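Local atomic coordinates of chitosanase (Bacillus subtilis subsp. subtilis str. 168, PDB entry 7C6C), a protein that hydrolyses internal beta-1,4 linkages between D-glucosamine residues in partly acetylated chitosan, and probably helps defend the bacterium against fungi. Residues R10-T15 with V139-V144. Residues are numbered along the deposited sequence; the frame is centred on the assembly and turned at random.
Sequences RAEQLT and VMYDTV
Two helices of the family 46 chitosanase fold, 5-20 and 134-147, pack here through the side chains of A11, E12 and T15 on one and Y141 and D142 on the other. The short segments cross at -40°, with their axes 9.6 Å apart. Y141 OH donates to E12 OE2 at 2.6 Å, and OE2 accepts with its anti lone pair. The acceptor lies in the plane of the ring, at its edge, while the carboxylate itself is turned 54° from that plane. E12 CG rests 3.6 Å from Y141 CE2. A11 CB adds an apolar touch, 4.1 Å from Y141 CD2. E12 OE2 also forms salt bridges with K8 and R43, which probably stabilise its negative charge. The second bond runs from T15 OG1 to D142 OD1, 2.8 Å. With chi1 at -175°, the D142 carboxylate swings away from its own backbone N and reaches over to T15. Salt bridges from R210 to OD1 and from R188 to OD2 grip both oxygens of this buried aspartate. The side chains of T15 and E19, the predicted proton donor, are about 4 Å apart. This is a buried, polar helix-helix contact, probably beside the active site of a lysozyme-clan glycosidase.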
loop_
_atom_site.group_PDB
_atom_site.type_symbol
_atom_site.label_atom_id
_atom_site.label_comp_id
_atom_site.label_asym_id
_atom_site.label_seq_id
_atom_site.Cartn_x
_atom_site.Cartn_y
_atom_site.Cartn_z
ATOM N N ARG A 10 5.461 -12.828 1.484
ATOM C CA ARG A 10 4.541 -13.110 0.387
ATOM C C ARG A 10 3.560 -11.963 0.181
ATOM O O ARG A 10 3.284 -11.568 -0.961
ATOM C CB ARG A 10 3.810 -14.431 0.641
ATOM C CG ARG A 10 4.746 -15.619 0.632
ATOM C CD ARG A 10 4.043 -16.950 0.811
ATOM N NE ARG A 10 5.047 -18.007 0.803
ATOM C CZ ARG A 10 5.254 -18.871 1.788
ATOM N NH1 ARG A 10 4.478 -18.866 2.866
ATOM N NH2 ARG A 10 6.237 -19.752 1.678
ATOM N N ALA A 11 3.015 -11.426 1.278
ATOM C CA ALA A 11 2.113 -10.282 1.179
ATOM C C ALA A 11 2.795 -9.108 0.495
ATOM O O ALA A 11 2.191 -8.427 -0.345
ATOM C CB ALA A 11 1.645 -9.875 2.574
ATOM N N GLU A 12 4.057 -8.856 0.848
ATOM C CA GLU A 12 4.787 -7.734 0.269
ATOM C C GLU A 12 5.124 -7.974 -1.199
ATOM O O GLU A 12 5.130 -7.026 -1.996
ATOM C CB GLU A 12 6.034 -7.447 1.109
ATOM C CG GLU A 12 5.654 -6.920 2.478
ATOM C CD GLU A 12 6.796 -6.823 3.471
ATOM O OE1 GLU A 12 7.827 -7.500 3.284
ATOM O OE2 GLU A 12 6.652 -6.064 4.456
ATOM N N GLN A 13 5.414 -9.219 -1.579
ATOM C CA GLN A 13 5.685 -9.503 -2.984
ATOM C C GLN A 13 4.425 -9.392 -3.833
ATOM O O GLN A 13 4.496 -8.977 -4.997
ATOM C CB GLN A 13 6.387 -10.852 -3.128
ATOM C CG GLN A 13 7.778 -10.805 -2.528
ATOM C CD GLN A 13 8.564 -12.068 -2.768
ATOM O OE1 GLN A 13 8.103 -12.981 -3.456
ATOM N NE2 GLN A 13 9.763 -12.131 -2.199
ATOM N N LEU A 14 3.260 -9.725 -3.262
ATOM C CA LEU A 14 1.998 -9.448 -3.945
ATOM C C LEU A 14 1.825 -7.948 -4.169
ATOM O O LEU A 14 1.590 -7.496 -5.300
ATOM C CB LEU A 14 0.827 -10.016 -3.139
ATOM C CG LEU A 14 0.704 -11.542 -3.165
ATOM C CD1 LEU A 14 -0.191 -12.030 -2.040
ATOM C CD2 LEU A 14 0.196 -12.008 -4.523
ATOM N N THR A 15 1.986 -7.152 -3.107
ATOM C CA THR A 15 1.888 -5.702 -3.251
ATOM C C THR A 15 2.881 -5.186 -4.282
ATOM O O THR A 15 2.548 -4.311 -5.087
ATOM C CB THR A 15 2.095 -5.024 -1.898
ATOM O OG1 THR A 15 1.001 -5.368 -1.037
ATOM C CG2 THR A 15 2.176 -3.516 -2.038
ATOM N N VAL A 139 -4.497 -8.968 2.717
ATOM C CA VAL A 139 -5.393 -8.064 2.004
ATOM C C VAL A 139 -5.470 -6.719 2.715
ATOM O O VAL A 139 -5.442 -5.664 2.070
ATOM C CB VAL A 139 -6.782 -8.699 1.809
ATOM C CG1 VAL A 139 -7.753 -7.693 1.201
ATOM C CG2 VAL A 139 -6.691 -9.955 0.942
ATOM N N MET A 140 -5.576 -6.729 4.053
ATOM C CA MET A 140 -5.614 -5.463 4.786
ATOM C C MET A 140 -4.340 -4.659 4.568
ATOM O O MET A 140 -4.392 -3.438 4.378
ATOM C CB MET A 140 -5.819 -5.704 6.286
ATOM C CG MET A 140 -7.108 -6.418 6.672
ATOM S SD MET A 140 -8.636 -5.658 6.084
ATOM C CE MET A 140 -9.103 -6.841 4.816
ATOM N N TYR A 141 -3.189 -5.334 4.599
ATOM C CA TYR A 141 -1.900 -4.676 4.410
ATOM C C TYR A 141 -1.828 -4.011 3.037
ATOM O O TYR A 141 -1.465 -2.834 2.918
ATOM C CB TYR A 141 -0.820 -5.748 4.579
ATOM C CG TYR A 141 0.636 -5.338 4.647
ATOM C CD1 TYR A 141 1.039 -4.011 4.760
ATOM C CD2 TYR A 141 1.624 -6.316 4.608
ATOM C CE1 TYR A 141 2.386 -3.677 4.828
ATOM C CE2 TYR A 141 2.956 -5.999 4.675
ATOM C CZ TYR A 141 3.335 -4.679 4.783
ATOM O OH TYR A 141 4.670 -4.353 4.862
ATOM N N ASP A 142 -2.194 -4.746 1.984
ATOM C CA ASP A 142 -2.193 -4.159 0.648
ATOM C C ASP A 142 -3.176 -2.998 0.562
ATOM O O ASP A 142 -2.896 -1.980 -0.086
ATOM C CB ASP A 142 -2.551 -5.213 -0.396
ATOM C CG ASP A 142 -2.448 -4.670 -1.797
ATOM O OD1 ASP A 142 -1.312 -4.392 -2.228
ATOM O OD2 ASP A 142 -3.497 -4.490 -2.453
ATOM N N THR A 143 -4.334 -3.134 1.213
ATOM C CA THR A 143 -5.360 -2.101 1.133
ATOM C C THR A 143 -4.876 -0.792 1.738
ATOM O O THR A 143 -5.061 0.278 1.150
ATOM C CB THR A 143 -6.642 -2.570 1.826
ATOM O OG1 THR A 143 -7.134 -3.745 1.175
ATOM C CG2 THR A 143 -7.722 -1.494 1.759
ATOM N N VAL A 144 -4.252 -0.849 2.916
ATOM C CA VAL A 144 -3.837 0.406 3.538
ATOM C C VAL A 144 -2.744 1.083 2.721
ATOM O O VAL A 144 -2.680 2.316 2.660
ATOM C CB VAL A 144 -3.474 0.220 5.027
ATOM C CG1 VAL A 144 -2.131 -0.468 5.194
ATOM C CG2 VAL A 144 -3.468 1.564 5.750
#